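Local structure of thiosulfate sulfurtransferase (Pseudomonas aeruginosa, 1YT8) at residues D156-M161 and H234-R239; L174-A179 and D329-R334; R110-P115 and D488-P493. The protein probably transfers sulfur from thiosulfate to cyanide, as rhodaneses do, and is built from several rhodanese-like domains. All blocks are in the same frame, centred on the assembly; numbering follows the deposited sequence.

Contact 1: residues D156-M161 and H234-R239; sequences DEYQTM and HGQTRR
Gly-235 N donates to Gln-159 O at 2.8 Å, where helix 155-160 meets the loop 234-239. Beside it the imidazole of His-234 presents ND1 to Thr-160 O, 2.9 Å away; the N-H points at a lone pair of the carbonyl oxygen, which itself lies in the ring plane, so the ring presents its edge to Thr-160 O. CB of Met-161, a selenomethionine, leans on the same imidazole. One residue further along the loop, Gln-236 O receives NE2 of Gln-159 at 3.0 Å, the glutamine side chain bending at chi2 (-148°) to reach it. That bond is nearly straight and lies in the amide plane of Gln-159, although NE2 approaches from above the carbonyl plane of Gln-236. In this rhodanese-like fold the loop after helix 221-227 doubles back over helix 155-160, which follows strand 147-151, the second in chain order.

Tyr-158, its CG anti to the backbone N (chi1 162°), reaches further along the loop. Its OH meets CB of Gln-236 at 3.3 Å and receives a weak bond from Arg-238 N at 3.1 Å, while its stronger partner is Gly-166 O, which Arg-238 NH1 also binds. A bridging water accepts from Gln-236 N at 2.9 Å and donates to Tyr-158 O. In the next shell, Arg-238 pairs its backbone with Ser-168 of edge strand 167-168, and Glu-157 forms a salt bridge with Arg-198, a residue of the sulfite pocket.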
loop_
_atom_site.group_PDB
_atom_site.type_symbol
_atom_site.label_atom_id
_atom_site.label_comp_id
_atom_site.label_asym_id
_atom_site.label_seq_id
_atom_site.Cartn_x
_atom_site.Cartn_y
_atom_site.Cartn_z
ATOM N N ASP A 156 1.411 11.617 -7.784
ATOM C CA ASP A 156 -0.009 11.774 -8.113
ATOM C C ASP A 156 -0.800 12.435 -6.984
ATOM O O ASP A 156 -1.788 13.132 -7.230
ATOM C CB ASP A 156 -0.649 10.428 -8.486
ATOM C CG ASP A 156 -0.598 9.415 -7.358
ATOM O OD1 ASP A 156 0.477 8.822 -7.135
ATOM O OD2 ASP A 156 -1.634 9.212 -6.694
ATOM N N GLU A 157 -0.377 12.219 -5.742
ATOM C CA GLU A 157 -1.058 12.838 -4.609
ATOM C C GLU A 157 -0.759 14.328 -4.635
ATOM O O GLU A 157 -1.649 15.163 -4.455
ATOM C CB GLU A 157 -0.567 12.241 -3.294
ATOM C CG GLU A 157 -1.057 10.830 -3.030
ATOM C CD GLU A 157 -0.458 10.249 -1.766
ATOM O OE1 GLU A 157 0.689 9.761 -1.827
ATOM O OE2 GLU A 157 -1.130 10.296 -0.712
ATOM N N TYR A 158 0.513 14.650 -4.856
ATOM C CA TYR A 158 0.970 16.034 -4.928
ATOM C C TYR A 158 0.218 16.772 -6.035
ATOM O O TYR A 158 -0.136 17.942 -5.888
ATOM C CB TYR A 158 2.483 16.051 -5.190
ATOM C CG TYR A 158 3.034 17.360 -5.707
ATOM C CD1 TYR A 158 3.344 18.412 -4.839
ATOM C CD2 TYR A 158 3.230 17.553 -7.074
ATOM C CE1 TYR A 158 3.841 19.627 -5.331
ATOM C CE2 TYR A 158 3.721 18.756 -7.573
ATOM C CZ TYR A 158 4.022 19.786 -6.701
ATOM O OH TYR A 158 4.488 20.979 -7.211
ATOM N N GLN A 159 -0.025 16.091 -7.148
ATOM C CA GLN A 159 -0.746 16.721 -8.245
ATOM C C GLN A 159 -2.224 16.929 -7.930
ATOM O O GLN A 159 -2.867 17.815 -8.503
ATOM C CB GLN A 159 -0.602 15.902 -9.529
ATOM C CG GLN A 159 0.773 15.988 -10.152
ATOM C CD GLN A 159 0.713 15.892 -11.662
ATOM O OE1 GLN A 159 0.339 14.860 -12.217
ATOM N NE2 GLN A 159 1.069 16.980 -12.336
ATOM N N THR A 160 -2.770 16.132 -7.019
ATOM C CA THR A 160 -4.178 16.288 -6.668
ATOM C C THR A 160 -4.389 17.607 -5.918
ATOM O O THR A 160 -5.311 18.367 -6.220
ATOM C CB THR A 160 -4.672 15.095 -5.836
ATOM O OG1 THR A 160 -4.543 13.902 -6.619
ATOM C CG2 THR A 160 -6.134 15.275 -5.450
HETATM N N MSE A 161 -3.535 17.873 -4.936
HETATM C CA MSE A 161 -3.594 19.126 -4.192
HETATM C C MSE A 161 -2.245 19.307 -3.522
HETATM O O MSE A 161 -1.612 18.331 -3.115
HETATM C CB MSE A 161 -4.722 19.121 -3.147
HETATM C CG MSE A 161 -4.449 18.309 -1.899
HETATM SE SE MSE A 161 -4.612 16.407 -2.202
HETATM C CE MSE A 161 -5.208 15.893 -0.405
ATOM N N HIS A 234 -3.396 23.068 -7.270
ATOM C CA HIS A 234 -3.755 21.781 -7.856
ATOM C C HIS A 234 -3.088 21.601 -9.209
ATOM O O HIS A 234 -2.840 22.579 -9.913
ATOM C CB HIS A 234 -5.279 21.702 -8.027
ATOM C CG HIS A 234 -6.044 22.019 -6.779
ATOM N ND1 HIS A 234 -6.247 21.097 -5.775
ATOM C CD2 HIS A 234 -6.636 23.165 -6.362
ATOM C CE1 HIS A 234 -6.930 21.660 -4.794
ATOM N NE2 HIS A 234 -7.179 22.914 -5.125
ATOM N N GLY A 235 -2.804 20.351 -9.567
ATOM C CA GLY A 235 -2.190 20.059 -10.851
ATOM C C GLY A 235 -0.776 20.583 -11.012
ATOM O O GLY A 235 -0.283 20.733 -12.134
ATOM N N GLN A 236 -0.114 20.863 -9.896
ATOM C CA GLN A 236 1.247 21.371 -9.947
ATOM C C GLN A 236 2.217 20.309 -10.452
ATOM O O GLN A 236 1.916 19.111 -10.416
ATOM C CB GLN A 236 1.667 21.883 -8.572
ATOM C CG GLN A 236 0.820 23.053 -8.090
ATOM C CD GLN A 236 0.709 24.160 -9.124
ATOM O OE1 GLN A 236 -0.364 24.398 -9.687
ATOM N NE2 GLN A 236 1.817 24.839 -9.383
ATOM N N THR A 237 3.386 20.757 -10.909
ATOM C CA THR A 237 4.384 19.857 -11.472
ATOM C C THR A 237 5.824 20.098 -11.000
ATOM O O THR A 237 6.760 19.559 -11.585
ATOM C CB THR A 237 4.364 19.941 -13.020
ATOM O OG1 THR A 237 4.692 21.275 -13.425
ATOM C CG2 THR A 237 2.979 19.601 -13.562
ATOM N N ARG A 238 6.009 20.910 -9.961
ATOM C CA ARG A 238 7.358 21.166 -9.458
ATOM C C ARG A 238 7.892 19.861 -8.890
ATOM O O ARG A 238 7.214 19.186 -8.112
ATOM C CB ARG A 238 7.338 22.237 -8.369
ATOM C CG ARG A 238 6.538 23.467 -8.746
ATOM C CD ARG A 238 6.788 24.608 -7.773
ATOM N NE ARG A 238 5.766 25.641 -7.904
ATOM C CZ ARG A 238 4.557 25.567 -7.355
ATOM N NH1 ARG A 238 4.218 24.509 -6.629
ATOM N NH2 ARG A 238 3.681 26.546 -7.544
ATOM N N ARG A 239 9.110 19.505 -9.272
ATOM C CA ARG A 239 9.692 18.258 -8.812
ATOM C C ARG A 239 11.210 18.322 -8.693
ATOM O O ARG A 239 11.856 19.192 -9.278
ATOM C CB ARG A 239 9.266 17.133 -9.770
ATOM C CG ARG A 239 10.047 15.841 -9.629
ATOM C CD ARG A 239 9.167 14.608 -9.815
ATOM N NE ARG A 239 8.384 14.624 -11.048
ATOM C CZ ARG A 239 7.683 13.582 -11.492
ATOM N NH1 ARG A 239 7.673 12.444 -10.804
ATOM N NH2 ARG A 239 6.988 13.675 -12.619
HETATM O O HOH W 1 -0.995 20.276 -7.153
#

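Contact 2: residues L174-A179 and D329-R334; sequences LVLRVA and DDDGVR
Val-175 CG1 meets Val-333 CG1 at 3.7 Å, and with this pair helix 174-181 of one rhodanese-like domain begins its contact with the next. The partner loop 329-334 follows strand 324-328, the fourth in chain order of its sheet, so by topology it probably corresponds to the loop that carries Cys-193 in the preceding domain; here an aspartate, Asp-329, comes directly after the strand. Val-333 also fits against helix 245-262, through Ala-251, Ala-252 and Ala-255.

Leu-176 carries most of the helix's share of the contact. Its CG stands anti to the backbone N (chi1 179°), which carries the two methyls out over the loop. CD1 packs against Val-333 CG2, whereas CD2 lies over one face of the Arg-334 guanidinium, 3.8 Å from NE, and also over one face of the Asp-331 carboxylate. That aspartate fixes the loop from within. Its OD2 accepts from Val-333 N and Arg-334 N, an Asx turn and Asx motif at the start of helix 334-344, with Val-333 in the N-cap position. Asp-329 OD1 makes a second Asx turn and Asx motif with Asp-331 N and Gly-332 N, both arriving from one face of its carboxylate.

Arg-177 follows, bent at chi2 so that its guanidinium comes up to that of Arg-334, the two planes 84° apart. NH2 of Arg-177 and NH1 of Arg-334 are 3.6 Å apart because both arginines gather round Glu-173: Arg-177 NE binds OE1, and Arg-334 NH1 binds OE2. Along its NE/NH2 edge, in plane, the Arg-334 guanidinium grips Asp-331 OD1 with two nitrogens, NE at 2.7 Å and NH2 at 2.9 Å, both arriving from the same face of the carboxylate.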
loop_
_atom_site.group_PDB
_atom_site.type_symbol
_atom_site.label_atom_id
_atom_site.label_comp_id
_atom_site.label_asym_id
_atom_site.label_seq_id
_atom_site.Cartn_x
_atom_site.Cartn_y
_atom_site.Cartn_z
ATOM N N LEU A 174 14.131 12.537 -0.143
ATOM C CA LEU A 174 14.498 13.709 0.652
ATOM C C LEU A 174 15.981 13.904 0.961
ATOM O O LEU A 174 16.556 14.937 0.613
ATOM C CB LEU A 174 13.679 13.731 1.949
ATOM C CG LEU A 174 12.188 14.040 1.732
ATOM C CD1 LEU A 174 11.415 13.748 3.003
ATOM C CD2 LEU A 174 12.012 15.504 1.326
ATOM N N VAL A 175 16.609 12.929 1.608
ATOM C CA VAL A 175 18.022 13.057 1.946
ATOM C C VAL A 175 18.900 13.122 0.697
ATOM O O VAL A 175 19.937 13.788 0.685
ATOM C CB VAL A 175 18.469 11.884 2.848
ATOM C CG1 VAL A 175 19.964 11.967 3.136
ATOM C CG2 VAL A 175 17.686 11.928 4.154
ATOM N N LEU A 176 18.470 12.449 -0.365
ATOM C CA LEU A 176 19.229 12.429 -1.613
ATOM C C LEU A 176 19.155 13.720 -2.436
ATOM O O LEU A 176 20.149 14.128 -3.038
ATOM C CB LEU A 176 18.758 11.267 -2.494
ATOM C CG LEU A 176 19.422 11.087 -3.870
ATOM C CD1 LEU A 176 20.877 10.670 -3.699
ATOM C CD2 LEU A 176 18.673 10.024 -4.666
ATOM N N ARG A 177 17.990 14.363 -2.458
ATOM C CA ARG A 177 17.803 15.566 -3.272
ATOM C C ARG A 177 17.879 16.926 -2.584
ATOM O O ARG A 177 18.034 17.941 -3.262
ATOM C CB ARG A 177 16.447 15.493 -3.977
ATOM C CG ARG A 177 16.077 14.120 -4.511
ATOM C CD ARG A 177 16.775 13.798 -5.812
ATOM N NE ARG A 177 16.468 12.436 -6.237
ATOM C CZ ARG A 177 16.891 11.890 -7.373
ATOM N NH1 ARG A 177 17.640 12.594 -8.211
ATOM N NH2 ARG A 177 16.579 10.632 -7.661
ATOM N N VAL A 178 17.775 16.955 -1.258
ATOM C CA VAL A 178 17.752 18.225 -0.530
ATOM C C VAL A 178 18.886 19.221 -0.772
ATOM O O VAL A 178 18.648 20.431 -0.803
ATOM C CB VAL A 178 17.610 17.994 1.004
ATOM C CG1 VAL A 178 18.883 17.401 1.578
ATOM C CG2 VAL A 178 17.258 19.311 1.697
ATOM N N ALA A 179 20.108 18.735 -0.953
ATOM C CA ALA A 179 21.235 19.639 -1.177
ATOM C C ALA A 179 21.096 20.447 -2.472
ATOM O O ALA A 179 21.621 21.554 -2.576
ATOM C CB ALA A 179 22.543 18.854 -1.187
ATOM N N ASP A 329 18.972 0.066 -4.273
ATOM C CA ASP A 329 19.040 1.422 -4.815
ATOM C C ASP A 329 20.383 1.517 -5.530
ATOM O O ASP A 329 21.217 0.620 -5.399
ATOM C CB ASP A 329 18.882 2.516 -3.734
ATOM C CG ASP A 329 20.174 2.839 -2.986
ATOM O OD1 ASP A 329 21.285 2.574 -3.493
ATOM O OD2 ASP A 329 20.066 3.403 -1.872
ATOM N N ASP A 330 20.588 2.581 -6.299
ATOM C CA ASP A 330 21.837 2.754 -7.036
ATOM C C ASP A 330 22.482 4.088 -6.690
ATOM O O ASP A 330 23.210 4.662 -7.500
ATOM C CB ASP A 330 21.567 2.698 -8.545
ATOM C CG ASP A 330 20.507 3.708 -8.995
ATOM O OD1 ASP A 330 20.144 4.603 -8.205
ATOM O OD2 ASP A 330 20.041 3.611 -10.152
ATOM N N ASP A 331 22.226 4.567 -5.475
ATOM C CA ASP A 331 22.742 5.861 -5.039
ATOM C C ASP A 331 23.390 5.863 -3.660
ATOM O O ASP A 331 24.117 6.795 -3.318
ATOM C CB ASP A 331 21.603 6.878 -5.042
ATOM C CG ASP A 331 20.399 6.393 -4.258
ATOM O OD1 ASP A 331 19.609 5.601 -4.817
ATOM O OD2 ASP A 331 20.255 6.788 -3.079
ATOM N N GLY A 332 23.108 4.841 -2.860
ATOM C CA GLY A 332 23.686 4.772 -1.528
ATOM C C GLY A 332 22.981 5.609 -0.472
ATOM O O GLY A 332 23.496 5.772 0.633
ATOM N N VAL A 333 21.804 6.138 -0.796
ATOM C CA VAL A 333 21.052 6.954 0.154
ATOM C C VAL A 333 19.647 6.421 0.433
ATOM O O VAL A 333 19.286 6.167 1.579
ATOM C CB VAL A 333 20.899 8.414 -0.348
ATOM C CG1 VAL A 333 20.012 9.208 0.616
ATOM C CG2 VAL A 333 22.264 9.080 -0.464
ATOM N N ARG A 334 18.861 6.262 -0.624
ATOM C CA ARG A 334 17.475 5.816 -0.507
ATOM C C ARG A 334 17.238 4.511 0.241
ATOM O O ARG A 334 16.390 4.454 1.134
ATOM C CB ARG A 334 16.846 5.764 -1.898
ATOM C CG ARG A 334 16.737 7.149 -2.521
ATOM C CD ARG A 334 16.127 7.120 -3.905
ATOM N NE ARG A 334 17.052 6.575 -4.894
ATOM C CZ ARG A 334 16.858 6.636 -6.207
ATOM N NH1 ARG A 334 15.770 7.219 -6.693
ATOM N NH2 ARG A 334 17.760 6.123 -7.033
#

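Contact 3: residues R110-P115 and D488-P493; sequences RDVNVP and DRYRRP
The hydroxyl of Tyr-490 is gripped twice across the contact: OH donates to Asp-111 OD2 at 2.7 Å and accepts from Arg-110 NH2 at 3.2 Å. The carboxylate stands almost upright against the ring, the two planes 84° apart, so the hydroxyl reaches OD2 from above the carboxylate plane while OD2 itself lies at the ring edge. Arg-110 gets there by a bend at chi3 (-70°), which brings its NH2 to the phenol; the bond is tilted from the guanidinium plane. Asp-111 is steadied in turn by its other oxygen, OD1, which accepts from Val-112 N at 2.7 Å and forms a salt bridge with Lys-117. This ion pair, and probably Arg-110 close by, would favour the charged carboxylate.

Below this polar group the contact turns apolar. Val-112 points at the second segment and divides its methyls between two partners: CG1 packs on Tyr-490 CD2 at 3.9 Å, and CG2 comes equally close to Arg-492 NE. The valine thus lies over one face of the Arg-492 guanidinium. That guanidinium is held along its edge, where a water accepts from NH2 and donates to Asn-113 OD1 at 2.7 Å, while NH1 gives a weak bond back to Tyr-490 O.

The contact joins the segment after the first rhodanese-like sheet to a loop far on in sequence, beyond helix 464-470. Glu-32 of helix 32-35 serves that loop twice, through a salt bridge to Arg-492 and a bond from Tyr-490 N. Helix 501-512 closes another side with Tyr-507 and Trp-510 against Asp-111, and from Asn-113 the chain runs directly into helix 114-127.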
loop_
_atom_site.group_PDB
_atom_site.type_symbol
_atom_site.label_atom_id
_atom_site.label_comp_id
_atom_site.label_asym_id
_atom_site.label_seq_id
_atom_site.Cartn_x
_atom_site.Cartn_y
_atom_site.Cartn_z
ATOM N N ARG A 110 -8.474 1.315 13.709
ATOM C CA ARG A 110 -9.234 1.631 12.508
ATOM C C ARG A 110 -8.246 2.220 11.509
ATOM O O ARG A 110 -7.057 2.365 11.819
ATOM C CB ARG A 110 -10.363 2.628 12.790
ATOM C CG ARG A 110 -9.916 3.934 13.405
ATOM C CD ARG A 110 -11.021 4.986 13.326
ATOM N NE ARG A 110 -11.246 5.435 11.953
ATOM C CZ ARG A 110 -12.221 4.998 11.161
ATOM N NH1 ARG A 110 -13.089 4.090 11.593
ATOM N NH2 ARG A 110 -12.324 5.468 9.924
ATOM N N ASP A 111 -8.747 2.547 10.320
ATOM C CA ASP A 111 -7.961 3.112 9.223
ATOM C C ASP A 111 -7.031 2.081 8.582
ATOM O O ASP A 111 -7.168 0.881 8.828
ATOM C CB ASP A 111 -7.158 4.332 9.698
ATOM C CG ASP A 111 -7.065 5.413 8.633
ATOM O OD1 ASP A 111 -6.239 5.286 7.705
ATOM O OD2 ASP A 111 -7.840 6.387 8.710
ATOM N N VAL A 112 -6.100 2.550 7.752
ATOM C CA VAL A 112 -5.164 1.658 7.061
ATOM C C VAL A 112 -3.697 2.019 7.318
ATOM O O VAL A 112 -3.394 3.138 7.733
ATOM C CB VAL A 112 -5.418 1.674 5.532
ATOM C CG1 VAL A 112 -6.838 1.218 5.233
ATOM C CG2 VAL A 112 -5.187 3.082 4.975
ATOM N N ASN A 113 -2.803 1.063 7.062
ATOM C CA ASN A 113 -1.355 1.236 7.253
ATOM C C ASN A 113 -1.079 1.755 8.666
ATOM O O ASN A 113 -0.244 2.642 8.875
ATOM C CB ASN A 113 -0.797 2.222 6.217
ATOM C CG ASN A 113 -1.258 1.908 4.797
ATOM O OD1 ASN A 113 -1.745 2.790 4.091
ATOM N ND2 ASN A 113 -1.101 0.655 4.373
ATOM N N VAL A 114 -1.772 1.165 9.635
ATOM C CA VAL A 114 -1.665 1.579 11.029
ATOM C C VAL A 114 -0.274 1.468 11.656
ATOM O O VAL A 114 0.164 2.391 12.344
ATOM C CB VAL A 114 -2.711 0.832 11.884
ATOM C CG1 VAL A 114 -2.656 1.309 13.332
ATOM C CG2 VAL A 114 -4.102 1.091 11.306
ATOM N N PRO A 115 0.437 0.349 11.437
ATOM C CA PRO A 115 1.771 0.269 12.043
ATOM C C PRO A 115 2.645 1.445 11.600
ATOM O O PRO A 115 3.326 2.076 12.415
ATOM C CB PRO A 115 2.299 -1.069 11.534
ATOM C CG PRO A 115 1.049 -1.902 11.443
ATOM C CD PRO A 115 0.065 -0.931 10.807
ATOM N N ASP A 488 -15.548 -1.719 -1.301
ATOM C CA ASP A 488 -14.242 -2.206 -1.714
ATOM C C ASP A 488 -13.086 -1.245 -1.459
ATOM O O ASP A 488 -11.926 -1.644 -1.533
ATOM C CB ASP A 488 -14.273 -2.658 -3.190
ATOM C CG ASP A 488 -14.649 -1.545 -4.162
ATOM O OD1 ASP A 488 -15.439 -0.648 -3.805
ATOM O OD2 ASP A 488 -14.167 -1.592 -5.313
ATOM N N ARG A 489 -13.397 0.009 -1.136
ATOM C CA ARG A 489 -12.355 0.989 -0.846
ATOM C C ARG A 489 -12.672 1.894 0.339
ATOM O O ARG A 489 -13.761 2.456 0.439
ATOM C CB ARG A 489 -12.059 1.862 -2.073
ATOM C CG ARG A 489 -11.122 3.028 -1.751
ATOM C CD ARG A 489 -10.643 3.775 -2.978
ATOM N NE ARG A 489 -9.784 4.897 -2.601
ATOM C CZ ARG A 489 -10.215 6.002 -1.999
ATOM N NH1 ARG A 489 -11.504 6.147 -1.712
ATOM N NH2 ARG A 489 -9.354 6.955 -1.659
ATOM N N TYR A 490 -11.705 2.032 1.239
ATOM C CA TYR A 490 -11.861 2.898 2.399
ATOM C C TYR A 490 -11.612 4.330 1.941
ATOM O O TYR A 490 -10.598 4.614 1.303
ATOM C CB TYR A 490 -10.848 2.522 3.484
ATOM C CG TYR A 490 -10.714 3.557 4.582
ATOM C CD1 TYR A 490 -11.826 3.983 5.309
ATOM C CD2 TYR A 490 -9.468 4.098 4.905
ATOM C CE1 TYR A 490 -11.699 4.929 6.340
ATOM C CE2 TYR A 490 -9.330 5.044 5.930
ATOM C CZ TYR A 490 -10.446 5.452 6.642
ATOM O OH TYR A 490 -10.309 6.375 7.660
ATOM N N ARG A 491 -12.540 5.224 2.259
ATOM C CA ARG A 491 -12.418 6.628 1.879
ATOM C C ARG A 491 -11.394 7.311 2.787
ATOM O O ARG A 491 -11.734 7.813 3.854
ATOM C CB ARG A 491 -13.780 7.317 2.006
ATOM C CG ARG A 491 -13.832 8.739 1.479
ATOM C CD ARG A 491 -15.225 9.330 1.671
ATOM N NE ARG A 491 -15.356 10.665 1.094
ATOM C CZ ARG A 491 -16.465 11.398 1.154
ATOM N NH1 ARG A 491 -17.542 10.923 1.768
ATOM N NH2 ARG A 491 -16.500 12.606 0.605
ATOM N N ARG A 492 -10.137 7.314 2.361
ATOM C CA ARG A 492 -9.069 7.927 3.140
ATOM C C ARG A 492 -9.263 9.444 3.246
ATOM O O ARG A 492 -9.292 10.149 2.240
ATOM C CB ARG A 492 -7.720 7.597 2.494
ATOM C CG ARG A 492 -7.415 6.095 2.443
ATOM C CD ARG A 492 -6.415 5.777 1.347
ATOM N NE ARG A 492 -5.899 4.408 1.398
ATOM C CZ ARG A 492 -6.611 3.313 1.142
ATOM N NH1 ARG A 492 -7.894 3.400 0.811
ATOM N NH2 ARG A 492 -6.029 2.122 1.206
ATOM N N PRO A 493 -9.396 9.963 4.475
ATOM C CA PRO A 493 -9.591 11.400 4.700
ATOM C C PRO A 493 -8.394 12.230 4.253
ATOM O O PRO A 493 -8.498 13.443 4.096
ATOM C CB PRO A 493 -9.806 11.490 6.213
ATOM C CG PRO A 493 -10.344 10.148 6.571
ATOM C CD PRO A 493 -9.484 9.228 5.748
HETATM O O HOH W 2 -2.950 3.003 1.738
#

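In the fold
From the N terminus the chain completes its first five-stranded sheet and reaches 110-115, where contact 3 opens a loop that closes only at 488-493. Contacts 1 and 2 both nest inside it. Contact 1 opens at 156-161 in the second sheet-bearing unit, and contact 2 opens at 174-179 before contact 1 has closed. Contact 1 closes at 234-239 and contact 2 at 329-334, in the third unit, so the two cross. Contact 1 thus folds the exit of the second unit back onto it, contact 2 joins the second to the third, and contact 3 brings the C-terminal region to the first. Centres of contacts 2 and 3 lie about 29 Å apart.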